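Local coordinates for methionine-binding lipoprotein MetQ (Bacillus subtilis subsp. subtilis, PDB 4GOT), which serves as the solute-binding lipoprotein of the MetNPQ ABC transporter, probably binding methionine and passing it to the membrane-bound permease, at residues Gly82-Glu87 against Asn206-Arg211; Met45-Leu50 against Asn58-Ile63; Leu86-Ile91 against Ala243-Ser248; Glu7-Ala12 against Glu54-Tyr59. All coordinates share one frame; numbering follows the deposited sequence.

From the N terminus, contact 4 closes the first loop by laying strand 7-12 parallel to strand 57-62. Contact 2 begins within that loop, on helix 44-51, and ends just beyond it, so the two overlap and share Asn58 and Tyr59. Contact 1 then joins the end of strand 78-86 to strand 206-211, which neighbours strand 57-62. Contact 3 shares Leu86 and Glu87 with contact 1; the two long loops open from the same stretch, and contact 3 closes later, at the edge strand 245-246. Together the four tie one lobe's sheet from strand 7-12 to strand 245-246, and contacts 1, 2 and 3 bring it to the bound selenomethionine.

Contact 1: residues Gly82-Glu87 against Asn206-Arg211; sequences GAVHLE and NIIAVR. With MSE (selenomethionine), chain B.
Asn206 meets His85 with backbone and side chain alike. Its N donates to His85 O at 2.6 Å, and its CB sits over one face of the imidazole, 4.0 Å from the ring centroid, in a CH-pi contact. With CG beside the backbone N (chi1 -76°), the amide enters the ligand pocket: OD1 accepts from selenomethionine N at 2.9 Å and is also bonded to His17, while ND2 donates to ligand O at 2.8 Å. Glu87 OE1 takes the same ligand N at 2.9 Å; with an alanine at Glu87 that amino group would probably lose its carboxylate partner. Asn206 O accepts from Val84 N at 3.0 Å, within the antiparallel part of a mixed sheet in a type II binding-protein lobe, and a beta bulge shifts the register between Ala83 and His85. Ile207 CG2 packs on Ala83 CB at 4.1 Å. Ile208 N bonds to Gly82 O, where glycine is needed because a CB would jam against the preceding carbonyl, and Ile208 CG1 meets Val84 CG2 at 3.9 Å.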
loop_
_atom_site.group_PDB
_atom_site.type_symbol
_atom_site.label_atom_id
_atom_site.label_comp_id
_atom_site.label_asym_id
_atom_site.label_seq_id
_atom_site.Cartn_x
_atom_site.Cartn_y
_atom_site.Cartn_z
ATOM N N GLY A 82 -0.797 -1.111 14.666
ATOM C CA GLY A 82 -1.771 -2.164 14.302
ATOM C C GLY A 82 -2.243 -2.104 12.839
ATOM O O GLY A 82 -2.421 -1.021 12.255
ATOM N N ALA A 83 -2.467 -3.286 12.267
ATOM C CA ALA A 83 -3.012 -3.434 10.899
ATOM C C ALA A 83 -4.536 -3.085 10.833
ATOM O O ALA A 83 -5.266 -3.262 11.808
ATOM C CB ALA A 83 -2.723 -4.866 10.395
ATOM N N VAL A 84 -4.990 -2.585 9.690
ATOM C CA VAL A 84 -6.377 -2.129 9.456
ATOM C C VAL A 84 -7.046 -2.820 8.246
ATOM O O VAL A 84 -8.201 -3.274 8.353
ATOM C CB VAL A 84 -6.471 -0.605 9.244
ATOM C CG1 VAL A 84 -7.929 -0.154 9.155
ATOM C CG2 VAL A 84 -5.742 0.136 10.351
ATOM N N HIS A 85 -6.312 -2.861 7.124
ATOM C CA HIS A 85 -6.817 -3.257 5.810
ATOM C C HIS A 85 -5.675 -3.720 4.873
ATOM O O HIS A 85 -4.516 -3.312 4.985
ATOM C CB HIS A 85 -7.653 -2.123 5.157
ATOM C CG HIS A 85 -6.856 -1.093 4.416
ATOM N ND1 HIS A 85 -6.689 0.202 4.876
ATOM C CD2 HIS A 85 -6.239 -1.137 3.211
ATOM C CE1 HIS A 85 -5.964 0.885 4.016
ATOM N NE2 HIS A 85 -5.684 0.100 2.993
ATOM N N LEU A 86 -6.070 -4.547 3.921
ATOM C CA LEU A 86 -5.235 -5.047 2.832
ATOM C C LEU A 86 -5.717 -4.471 1.456
ATOM O O LEU A 86 -6.940 -4.328 1.182
ATOM C CB LEU A 86 -5.303 -6.613 2.849
ATOM C CG LEU A 86 -4.433 -7.395 1.828
ATOM C CD1 LEU A 86 -2.949 -7.047 1.961
ATOM C CD2 LEU A 86 -4.662 -8.917 1.897
ATOM N N GLU A 87 -4.754 -4.165 0.584
ATOM C CA GLU A 87 -5.029 -3.765 -0.807
ATOM C C GLU A 87 -4.316 -4.737 -1.771
ATOM O O GLU A 87 -3.173 -4.520 -2.121
ATOM C CB GLU A 87 -4.487 -2.349 -1.069
ATOM C CG GLU A 87 -5.194 -1.246 -0.335
ATOM C CD GLU A 87 -4.457 0.091 -0.436
ATOM O OE1 GLU A 87 -3.742 0.361 -1.432
ATOM O OE2 GLU A 87 -4.595 0.874 0.521
ATOM N N ASN A 206 -1.971 -2.807 5.365
ATOM C CA ASN A 206 -1.626 -1.432 5.705
ATOM C C ASN A 206 -1.914 -1.179 7.195
ATOM O O ASN A 206 -2.861 -1.723 7.754
ATOM C CB ASN A 206 -2.460 -0.451 4.865
ATOM C CG ASN A 206 -1.970 -0.327 3.421
ATOM O OD1 ASN A 206 -2.033 0.737 2.870
ATOM N ND2 ASN A 206 -1.454 -1.432 2.814
ATOM N N ILE A 207 -1.122 -0.308 7.800
ATOM C CA ILE A 207 -1.060 -0.161 9.231
ATOM C C ILE A 207 -1.163 1.314 9.631
ATOM O O ILE A 207 -0.976 2.242 8.798
ATOM C CB ILE A 207 0.265 -0.746 9.809
ATOM C CG1 ILE A 207 1.485 0.067 9.361
ATOM C CG2 ILE A 207 0.368 -2.256 9.502
ATOM C CD1 ILE A 207 2.825 -0.156 10.056
ATOM N N ILE A 208 -1.458 1.487 10.914
ATOM C CA ILE A 208 -1.232 2.721 11.608
ATOM C C ILE A 208 0.173 2.676 12.207
ATOM O O ILE A 208 0.527 1.734 12.898
ATOM C CB ILE A 208 -2.314 2.983 12.668
ATOM C CG1 ILE A 208 -3.692 3.062 11.990
ATOM C CG2 ILE A 208 -1.963 4.240 13.448
ATOM C CD1 ILE A 208 -3.958 4.320 11.148
ATOM N N ALA A 209 0.982 3.670 11.867
ATOM C CA ALA A 209 2.316 3.844 12.471
ATOM C C ALA A 209 2.341 5.100 13.350
ATOM O O ALA A 209 1.692 6.123 13.012
ATOM C CB ALA A 209 3.398 3.909 11.398
ATOM N N VAL A 210 3.075 4.990 14.464
ATOM C CA VAL A 210 3.259 6.056 15.444
ATOM C C VAL A 210 4.739 6.112 15.817
ATOM O O VAL A 210 5.525 5.240 15.422
ATOM C CB VAL A 210 2.335 5.839 16.690
ATOM C CG1 VAL A 210 0.838 5.834 16.277
ATOM C CG2 VAL A 210 2.699 4.536 17.434
ATOM N N ARG A 211 5.129 7.142 16.561
ATOM C CA ARG A 211 6.469 7.205 17.126
ATOM C C ARG A 211 6.641 6.191 18.270
ATOM O O ARG A 211 5.681 5.829 18.947
ATOM C CB ARG A 211 6.799 8.631 17.582
ATOM C CG ARG A 211 6.971 9.581 16.411
ATOM C CD ARG A 211 7.519 10.954 16.836
ATOM N NE ARG A 211 6.547 11.574 17.723
ATOM C CZ ARG A 211 5.373 12.074 17.344
ATOM N NH1 ARG A 211 4.995 12.073 16.081
ATOM N NH2 ARG A 211 4.551 12.574 18.252
HETATM N N MSE B 300 -1.517 1.389 0.114
HETATM C CA MSE B 300 -0.344 0.784 -0.584
HETATM C C MSE B 300 -0.512 -0.752 -0.837
HETATM O O MSE B 300 -0.843 -1.426 0.101
HETATM O OXT MSE B 300 -0.290 -1.361 -1.914
HETATM C CB MSE B 300 0.906 1.004 0.283
HETATM C CG MSE B 300 2.217 0.729 -0.383
HETATM SE SE MSE B 300 3.752 0.829 0.864
HETATM C CE MSE B 300 3.876 2.918 0.992
#

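Contact 2: residues Met45-Leu50 against Asn58-Ile63; sequences MYNKAL and NYFQHI. With MSE (selenomethionine), chain B.
Tyr46 lies against Phe60 in an offset stack, ring centroids 4.7 Å apart and planes 20° from parallel, where helix 44-51 packs on strand 57-62 at the end of a beta-alpha-beta crossover from strand 34-38. The flat ring of Phe60 is held between two methylenes: Tyr46 CB stands over one face, 3.4 Å from the centroid, and Gln61 CB over the centre of the other. Phe60 reaches this slot with CG lodged between its backbone N and carbonyl carbon (chi1 85°), while Asn47 OD1 lies at the ring edge. Asn47 and Gln61 approach from opposite directions and exchange two bonds, Asn47 ND2 to Gln61 OE1 at 2.9 Å and Gln61 NE2 to Asn47 OD1 at 3.1 Å, the latter on a lone pair in the carbonyl plane. Asn58 ND2 gives OD1 of Asn47 a second bond of 2.9 Å, and Leu50 CD2 lies 3.4 Å from that same Asn58 ND2. Side-chain amides suit this buried seam because an amide can both give and accept, as Asn47 and Gln61 do; Asn47 ND2 also binds Glu69. Further on, the ligand's methyl carbon CE approaches the Phe60 ring obliquely, and its selenium sits over one face of His62, 3.2 Å from NE2.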
loop_
_atom_site.group_PDB
_atom_site.type_symbol
_atom_site.label_atom_id
_atom_site.label_comp_id
_atom_site.label_asym_id
_atom_site.label_seq_id
_atom_site.Cartn_x
_atom_site.Cartn_y
_atom_site.Cartn_z
HETATM N N MSE A 45 6.920 11.178 2.056
HETATM C CA MSE A 45 6.612 12.254 2.981
HETATM C C MSE A 45 6.006 11.830 4.333
HETATM O O MSE A 45 6.133 12.557 5.337
HETATM C CB MSE A 45 5.684 13.284 2.305
HETATM C CG MSE A 45 6.387 13.991 1.196
HETATM SE SE MSE A 45 5.241 15.401 0.448
HETATM C CE MSE A 45 5.145 16.578 2.018
ATOM N N TYR A 46 5.338 10.681 4.370
ATOM C CA TYR A 46 4.472 10.327 5.499
ATOM C C TYR A 46 5.283 9.982 6.761
ATOM O O TYR A 46 5.004 10.503 7.813
ATOM C CB TYR A 46 3.535 9.187 5.089
ATOM C CG TYR A 46 2.488 9.643 4.093
ATOM C CD1 TYR A 46 2.734 9.643 2.727
ATOM C CD2 TYR A 46 1.248 10.116 4.526
ATOM C CE1 TYR A 46 1.762 10.114 1.815
ATOM C CE2 TYR A 46 0.297 10.603 3.631
ATOM C CZ TYR A 46 0.538 10.594 2.280
ATOM O OH TYR A 46 -0.466 11.024 1.414
ATOM N N ASN A 47 6.299 9.128 6.650
ATOM C CA ASN A 47 7.151 8.787 7.802
ATOM C C ASN A 47 7.991 9.960 8.257
ATOM O O ASN A 47 8.237 10.134 9.467
ATOM C CB ASN A 47 8.020 7.580 7.478
ATOM C CG ASN A 47 7.240 6.288 7.573
ATOM O OD1 ASN A 47 6.287 6.190 8.379
ATOM N ND2 ASN A 47 7.615 5.293 6.771
ATOM N N LYS A 48 8.411 10.796 7.305
ATOM C CA LYS A 48 9.124 12.031 7.643
ATOM C C LYS A 48 8.275 12.957 8.523
ATOM O O LYS A 48 8.773 13.497 9.533
ATOM C CB LYS A 48 9.590 12.768 6.386
ATOM C CG LYS A 48 10.446 13.998 6.691
ATOM C CD LYS A 48 11.316 14.366 5.501
ATOM C CE LYS A 48 12.547 15.140 5.924
ATOM N NZ LYS A 48 12.146 16.306 6.753
ATOM N N ALA A 49 7.003 13.131 8.157
ATOM C CA ALA A 49 6.089 14.017 8.915
ATOM C C ALA A 49 5.919 13.491 10.358
ATOM O O ALA A 49 5.975 14.254 11.323
ATOM C CB ALA A 49 4.740 14.152 8.186
ATOM N N LEU A 50 5.772 12.166 10.495
ATOM C CA LEU A 50 5.608 11.530 11.792
ATOM C C LEU A 50 6.846 11.691 12.635
ATOM O O LEU A 50 6.768 12.175 13.738
ATOM C CB LEU A 50 5.295 10.035 11.613
ATOM C CG LEU A 50 4.999 9.141 12.820
ATOM C CD1 LEU A 50 3.912 9.716 13.728
ATOM C CD2 LEU A 50 4.654 7.736 12.296
ATOM N N ASN A 58 0.527 8.067 11.056
ATOM C CA ASN A 58 0.276 8.024 9.624
ATOM C C ASN A 58 -0.451 6.701 9.292
ATOM O O ASN A 58 -0.393 5.760 10.061
ATOM C CB ASN A 58 1.565 8.288 8.776
ATOM C CG ASN A 58 2.637 7.239 8.947
ATOM O OD1 ASN A 58 2.360 6.034 8.956
ATOM N ND2 ASN A 58 3.892 7.688 8.955
ATOM N N TYR A 59 -1.154 6.691 8.162
ATOM C CA TYR A 59 -1.979 5.566 7.712
ATOM C C TYR A 59 -1.827 5.555 6.187
ATOM O O TYR A 59 -2.523 6.308 5.458
ATOM C CB TYR A 59 -3.428 5.850 8.116
ATOM C CG TYR A 59 -4.456 4.832 7.746
ATOM C CD1 TYR A 59 -4.138 3.497 7.613
ATOM C CD2 TYR A 59 -5.798 5.208 7.610
ATOM C CE1 TYR A 59 -5.113 2.584 7.302
ATOM C CE2 TYR A 59 -6.781 4.291 7.311
ATOM C CZ TYR A 59 -6.440 2.992 7.130
ATOM O OH TYR A 59 -7.394 2.062 6.865
ATOM N N PHE A 60 -0.844 4.784 5.730
ATOM C CA PHE A 60 -0.481 4.735 4.300
ATOM C C PHE A 60 0.351 3.530 3.855
ATOM O O PHE A 60 0.380 3.277 2.658
ATOM C CB PHE A 60 0.246 6.041 3.852
ATOM C CG PHE A 60 1.721 6.020 4.131
ATOM C CD1 PHE A 60 2.192 6.080 5.435
ATOM C CD2 PHE A 60 2.642 5.795 3.099
ATOM C CE1 PHE A 60 3.553 5.985 5.696
ATOM C CE2 PHE A 60 4.005 5.719 3.355
ATOM C CZ PHE A 60 4.454 5.828 4.660
ATOM N N GLN A 61 1.009 2.794 4.773
ATOM C CA GLN A 61 2.054 1.803 4.404
ATOM C C GLN A 61 1.805 0.443 4.979
ATOM O O GLN A 61 0.943 0.286 5.826
ATOM C CB GLN A 61 3.422 2.293 4.929
ATOM C CG GLN A 61 3.618 2.127 6.442
ATOM C CD GLN A 61 4.671 3.032 7.026
ATOM O OE1 GLN A 61 5.817 3.054 6.573
ATOM N NE2 GLN A 61 4.290 3.802 8.065
ATOM N N HIS A 62 2.634 -0.519 4.603
ATOM C CA HIS A 62 2.620 -1.863 5.233
ATOM C C HIS A 62 3.933 -2.044 6.024
ATOM O O HIS A 62 4.791 -1.171 6.003
ATOM C CB HIS A 62 2.440 -2.981 4.191
ATOM C CG HIS A 62 3.196 -2.762 2.903
ATOM N ND1 HIS A 62 4.581 -2.806 2.807
ATOM C CD2 HIS A 62 2.743 -2.523 1.649
ATOM C CE1 HIS A 62 4.940 -2.570 1.556
ATOM N NE2 HIS A 62 3.848 -2.359 0.836
ATOM N N ILE A 63 4.063 -3.156 6.741
ATOM C CA ILE A 63 5.217 -3.384 7.621
ATOM C C ILE A 63 6.545 -3.443 6.810
ATOM O O ILE A 63 7.520 -2.823 7.218
ATOM C CB ILE A 63 5.027 -4.625 8.552
ATOM C CG1 ILE A 63 3.953 -4.384 9.625
ATOM C CG2 ILE A 63 6.355 -5.099 9.181
ATOM C CD1 ILE A 63 3.316 -5.667 10.131
HETATM N N MSE B 300 -1.517 1.389 0.114
HETATM C CA MSE B 300 -0.344 0.784 -0.584
HETATM C C MSE B 300 -0.512 -0.752 -0.837
HETATM O O MSE B 300 -0.843 -1.426 0.101
HETATM O OXT MSE B 300 -0.290 -1.361 -1.914
HETATM C CB MSE B 300 0.906 1.004 0.283
HETATM C CG MSE B 300 2.217 0.729 -0.383
HETATM SE SE MSE B 300 3.752 0.829 0.864
HETATM C CE MSE B 300 3.876 2.918 0.992
#

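Contact 3: residues Leu86-Ile91 against Ala243-Ser248; sequences LEPFGI and AVLPVS. With MSE (selenomethionine), chain B.
Leu86 and Leu245 exchange two backbone bonds, Leu86 N to Leu245 O at 2.8 Å and Leu245 N to Leu86 O at 2.9 Å, as an antiparallel hydrogen-bonded pair. This is the edge of the sheet, with the short strand 245-246 as its outermost member. Leu86 O is also approached by Val244 CA at 3.5 Å, a CA-H...O contact, and Leu86 CB rests on Val247 CG1 at 4.0 Å, an apolar contact that suits these aliphatic side chains. At Glu87 the chain starts to leave the sheet: its CA passes Ala243 O, while Pro16 and Val179 also pack on its side chain. Pro88 then sets its ring across Leu245 at about a right angle, CG to CD1 3.9 Å, since Leu245 turns CG beside its own backbone N (chi1 -51°). The Pro88 CD meets Ala243 O at 3.7 Å. Past this point Phe89 packs on helix 117-126, and strand 90-92 enters the sheet of the second lobe, so the segment is one of the crossings between the lobes. Having no N-H, Pro88 cannot extend the ladder; instead one water donates to Pro88 O at 2.7 Å and Ala243 O at 2.9 Å, satisfying both carbonyls where direct pairing has ended.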
loop_
_atom_site.group_PDB
_atom_site.type_symbol
_atom_site.label_atom_id
_atom_site.label_comp_id
_atom_site.label_asym_id
_atom_site.label_seq_id
_atom_site.Cartn_x
_atom_site.Cartn_y
_atom_site.Cartn_z
ATOM N N LEU A 86 -6.070 -4.547 3.921
ATOM C CA LEU A 86 -5.235 -5.047 2.832
ATOM C C LEU A 86 -5.717 -4.471 1.456
ATOM O O LEU A 86 -6.940 -4.328 1.182
ATOM C CB LEU A 86 -5.303 -6.613 2.849
ATOM C CG LEU A 86 -4.433 -7.395 1.828
ATOM C CD1 LEU A 86 -2.949 -7.047 1.961
ATOM C CD2 LEU A 86 -4.662 -8.917 1.897
ATOM N N GLU A 87 -4.754 -4.165 0.584
ATOM C CA GLU A 87 -5.029 -3.765 -0.807
ATOM C C GLU A 87 -4.316 -4.737 -1.771
ATOM O O GLU A 87 -3.173 -4.520 -2.121
ATOM C CB GLU A 87 -4.487 -2.349 -1.069
ATOM C CG GLU A 87 -5.194 -1.246 -0.335
ATOM C CD GLU A 87 -4.457 0.091 -0.436
ATOM O OE1 GLU A 87 -3.742 0.361 -1.432
ATOM O OE2 GLU A 87 -4.595 0.874 0.521
ATOM N N PRO A 88 -4.972 -5.840 -2.177
ATOM C CA PRO A 88 -4.305 -6.687 -3.178
ATOM C C PRO A 88 -3.847 -5.898 -4.442
ATOM O O PRO A 88 -4.641 -5.186 -5.087
ATOM C CB PRO A 88 -5.363 -7.739 -3.485
ATOM C CG PRO A 88 -6.108 -7.860 -2.206
ATOM C CD PRO A 88 -6.216 -6.451 -1.690
ATOM N N PHE A 89 -2.530 -5.991 -4.699
ATOM C CA PHE A 89 -1.817 -5.339 -5.788
ATOM C C PHE A 89 -2.389 -5.736 -7.164
ATOM O O PHE A 89 -2.839 -6.891 -7.386
ATOM C CB PHE A 89 -0.349 -5.807 -5.716
ATOM C CG PHE A 89 0.689 -4.765 -6.054
ATOM C CD1 PHE A 89 0.384 -3.445 -6.298
ATOM C CD2 PHE A 89 2.016 -5.134 -6.016
ATOM C CE1 PHE A 89 1.365 -2.515 -6.576
ATOM C CE2 PHE A 89 3.016 -4.191 -6.265
ATOM C CZ PHE A 89 2.685 -2.870 -6.551
ATOM N N GLY A 90 -2.374 -4.770 -8.070
ATOM C CA GLY A 90 -2.844 -4.966 -9.438
ATOM C C GLY A 90 -1.797 -4.693 -10.527
ATOM O O GLY A 90 -0.896 -3.796 -10.385
ATOM N N ILE A 91 -1.937 -5.475 -11.606
ATOM C CA ILE A 91 -1.285 -5.233 -12.882
ATOM C C ILE A 91 -2.325 -4.856 -13.938
ATOM O O ILE A 91 -3.406 -5.468 -14.013
ATOM C CB ILE A 91 -0.517 -6.456 -13.409
ATOM C CG1 ILE A 91 0.468 -6.966 -12.329
ATOM C CG2 ILE A 91 0.175 -6.059 -14.724
ATOM C CD1 ILE A 91 0.982 -8.381 -12.551
ATOM N N ALA A 243 -11.802 -4.207 -3.665
ATOM C CA ALA A 243 -10.412 -3.737 -3.931
ATOM C C ALA A 243 -9.630 -3.536 -2.617
ATOM O O ALA A 243 -8.380 -3.556 -2.582
ATOM C CB ALA A 243 -10.441 -2.446 -4.762
ATOM N N VAL A 244 -10.378 -3.275 -1.543
ATOM C CA VAL A 244 -9.819 -3.021 -0.216
ATOM C C VAL A 244 -10.571 -3.926 0.734
ATOM O O VAL A 244 -11.789 -3.893 0.744
ATOM C CB VAL A 244 -10.037 -1.547 0.229
ATOM C CG1 VAL A 244 -9.383 -1.236 1.576
ATOM C CG2 VAL A 244 -9.524 -0.603 -0.829
ATOM N N LEU A 245 -9.839 -4.633 1.576
ATOM C CA LEU A 245 -10.368 -5.622 2.474
ATOM C C LEU A 245 -9.945 -5.305 3.926
ATOM O O LEU A 245 -8.744 -5.135 4.188
ATOM C CB LEU A 245 -9.784 -6.984 2.057
ATOM C CG LEU A 245 -9.947 -7.303 0.558
ATOM C CD1 LEU A 245 -9.127 -8.548 0.219
ATOM C CD2 LEU A 245 -11.448 -7.472 0.208
ATOM N N PRO A 246 -10.913 -5.243 4.872
ATOM C CA PRO A 246 -10.531 -5.076 6.300
ATOM C C PRO A 246 -9.751 -6.306 6.789
ATOM O O PRO A 246 -9.937 -7.355 6.221
ATOM C CB PRO A 246 -11.875 -4.927 7.024
ATOM C CG PRO A 246 -12.937 -5.370 6.060
ATOM C CD PRO A 246 -12.359 -5.453 4.688
ATOM N N VAL A 247 -8.805 -6.167 7.726
ATOM C CA VAL A 247 -8.119 -7.349 8.280
ATOM C C VAL A 247 -8.113 -7.192 9.795
ATOM O O VAL A 247 -8.500 -6.127 10.305
ATOM C CB VAL A 247 -6.665 -7.564 7.757
ATOM C CG1 VAL A 247 -6.657 -8.025 6.281
ATOM C CG2 VAL A 247 -5.800 -6.317 7.978
ATOM N N SER A 248 -7.721 -8.242 10.518
ATOM C CA SER A 248 -7.569 -8.122 11.945
ATOM C C SER A 248 -6.300 -7.273 12.301
ATOM O O SER A 248 -5.403 -7.083 11.485
ATOM C CB SER A 248 -7.550 -9.515 12.580
ATOM O OG SER A 248 -6.422 -10.210 12.128
HETATM N N MSE B 300 -1.517 1.389 0.114
HETATM C CA MSE B 300 -0.344 0.784 -0.584
HETATM C C MSE B 300 -0.512 -0.752 -0.837
HETATM O O MSE B 300 -0.843 -1.426 0.101
HETATM O OXT MSE B 300 -0.290 -1.361 -1.914
HETATM C CB MSE B 300 0.906 1.004 0.283
HETATM C CG MSE B 300 2.217 0.729 -0.383
HETATM SE SE MSE B 300 3.752 0.829 0.864
HETATM C CE MSE B 300 3.876 2.918 0.992
HETATM O O HOH W 1 -7.328 -5.087 -4.764
#

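Contact 4: residues Glu7-Ala12 against Glu54-Tyr59; sequences EIVVAA and EVDANY
Asp56 turns CG beside its own backbone N, anti to the carbonyl carbon (chi1 -66°), which carries OD2 to Val9 N; Val9 in turn holds CG1 opposite its backbone N (chi1 -175°), against Val55. The setting is the parallel part of the binding-protein sheet, where strand 7-12 runs between strands 34-38 and 57-62. Val9 N donates to Asp56 OD2 at 2.8 Å, nearly straight at 170°, using the anti lone pair of the carboxylate. Val9 O is held twice from the other segment, by Asp56 N at 2.7 Å and by Ala57 N at 3.3 Å. A short acid suits this turn because one oxygen serves the strand while OD1 makes a salt bridge to Lys219; were an alanine to stand at Asp56, Val9 N would probably lack its acceptor and Lys219 its counter-charge. Beyond the turn the ladder is regular, with Ala11 N bonded to Ala57 O at 3.0 Å and Tyr59 N to Ala11 O at 2.9 Å. On the side of helix 44-51, Val55 CG1 touches Val9 CG1 at 3.9 Å, and the small Ala11 lets that helix's Tyr46 lie close. The other face carries Val10, Ala12, Ala57 and Tyr59, and helix 14-29 packs on Val10, Ala12 and Tyr59; there Val10 CG1 rests 4.2 Å from Tyr59 CB, and the tyrosine's OH goes on to bond His85 ND1.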
loop_
_atom_site.group_PDB
_atom_site.type_symbol
_atom_site.label_atom_id
_atom_site.label_comp_id
_atom_site.label_asym_id
_atom_site.label_seq_id
_atom_site.Cartn_x
_atom_site.Cartn_y
_atom_site.Cartn_z
ATOM N N GLU A 7 -6.840 15.506 20.539
ATOM C CA GLU A 7 -6.911 15.575 19.065
ATOM C C GLU A 7 -5.867 14.628 18.464
ATOM O O GLU A 7 -4.716 14.579 18.904
ATOM C CB GLU A 7 -6.662 16.996 18.572
ATOM C CG GLU A 7 -6.676 17.162 17.058
ATOM C CD GLU A 7 -6.282 18.593 16.617
ATOM O OE1 GLU A 7 -5.193 19.092 17.040
ATOM O OE2 GLU A 7 -7.065 19.216 15.844
ATOM N N ILE A 8 -6.285 13.868 17.464
ATOM C CA ILE A 8 -5.412 12.945 16.807
ATOM C C ILE A 8 -5.192 13.523 15.420
ATOM O O ILE A 8 -6.157 13.658 14.641
ATOM C CB ILE A 8 -6.062 11.545 16.657
ATOM C CG1 ILE A 8 -6.732 11.068 17.957
ATOM C CG2 ILE A 8 -5.010 10.544 16.195
ATOM C CD1 ILE A 8 -7.532 9.764 17.790
ATOM N N VAL A 9 -3.940 13.876 15.120
ATOM C CA VAL A 9 -3.521 14.369 13.779
ATOM C C VAL A 9 -2.885 13.195 13.024
ATOM O O VAL A 9 -1.923 12.576 13.498
ATOM C CB VAL A 9 -2.573 15.615 13.870
ATOM C CG1 VAL A 9 -2.245 16.199 12.498
ATOM C CG2 VAL A 9 -3.182 16.670 14.779
ATOM N N VAL A 10 -3.449 12.863 11.860
ATOM C CA VAL A 10 -2.985 11.718 11.085
ATOM C C VAL A 10 -2.662 12.112 9.625
ATOM O O VAL A 10 -3.511 12.719 8.948
ATOM C CB VAL A 10 -4.058 10.597 11.061
ATOM C CG1 VAL A 10 -3.480 9.323 10.460
ATOM C CG2 VAL A 10 -4.597 10.359 12.461
ATOM N N ALA A 11 -1.477 11.734 9.137
ATOM C CA ALA A 11 -1.136 11.879 7.689
ATOM C C ALA A 11 -1.542 10.577 7.008
ATOM O O ALA A 11 -1.182 9.495 7.515
ATOM C CB ALA A 11 0.338 12.206 7.454
ATOM N N ALA A 12 -2.366 10.701 5.951
ATOM C CA ALA A 12 -2.945 9.558 5.207
ATOM C C ALA A 12 -3.005 9.851 3.704
ATOM O O ALA A 12 -3.239 11.002 3.265
ATOM C CB ALA A 12 -4.340 9.213 5.717
ATOM N N GLU A 54 4.993 16.405 13.214
ATOM C CA GLU A 54 3.915 17.209 12.598
ATOM C C GLU A 54 2.589 16.475 12.687
ATOM O O GLU A 54 1.547 17.073 12.552
ATOM C CB GLU A 54 4.187 17.472 11.118
ATOM C CG GLU A 54 5.441 18.263 10.823
ATOM C CD GLU A 54 5.865 18.131 9.368
ATOM O OE1 GLU A 54 5.030 17.763 8.500
ATOM O OE2 GLU A 54 7.049 18.392 9.094
ATOM N N VAL A 55 2.636 15.163 12.872
ATOM C CA VAL A 55 1.412 14.376 13.048
ATOM C C VAL A 55 1.637 13.378 14.187
ATOM O O VAL A 55 2.771 13.163 14.622
ATOM C CB VAL A 55 0.966 13.709 11.716
ATOM C CG1 VAL A 55 0.812 14.786 10.625
ATOM C CG2 VAL A 55 1.958 12.643 11.276
ATOM N N ASP A 56 0.551 12.798 14.673
ATOM C CA ASP A 56 0.594 11.777 15.741
ATOM C C ASP A 56 0.734 10.352 15.162
ATOM O O ASP A 56 1.230 9.429 15.819
ATOM C CB ASP A 56 -0.723 11.800 16.560
ATOM C CG ASP A 56 -0.930 13.090 17.364
ATOM O OD1 ASP A 56 -0.254 13.231 18.402
ATOM O OD2 ASP A 56 -1.822 13.923 17.017
ATOM N N ALA A 57 0.283 10.182 13.933
ATOM C CA ALA A 57 0.185 8.875 13.301
ATOM C C ALA A 57 0.134 9.094 11.800
ATOM O O ALA A 57 -0.152 10.220 11.309
ATOM C CB ALA A 57 -1.058 8.134 13.801
ATOM N N ASN A 58 0.527 8.067 11.056
ATOM C CA ASN A 58 0.276 8.024 9.624
ATOM C C ASN A 58 -0.451 6.701 9.292
ATOM O O ASN A 58 -0.393 5.760 10.061
ATOM C CB ASN A 58 1.565 8.288 8.776
ATOM C CG ASN A 58 2.637 7.239 8.947
ATOM O OD1 ASN A 58 2.360 6.034 8.956
ATOM N ND2 ASN A 58 3.892 7.688 8.955
ATOM N N TYR A 59 -1.154 6.691 8.162
ATOM C CA TYR A 59 -1.979 5.566 7.712
ATOM C C TYR A 59 -1.827 5.555 6.187
ATOM O O TYR A 59 -2.523 6.308 5.458
ATOM C CB TYR A 59 -3.428 5.850 8.116
ATOM C CG TYR A 59 -4.456 4.832 7.746
ATOM C CD1 TYR A 59 -4.138 3.497 7.613
ATOM C CD2 TYR A 59 -5.798 5.208 7.610
ATOM C CE1 TYR A 59 -5.113 2.584 7.302
ATOM C CE2 TYR A 59 -6.781 4.291 7.311
ATOM C CZ TYR A 59 -6.440 2.992 7.130
ATOM O OH TYR A 59 -7.394 2.062 6.865
#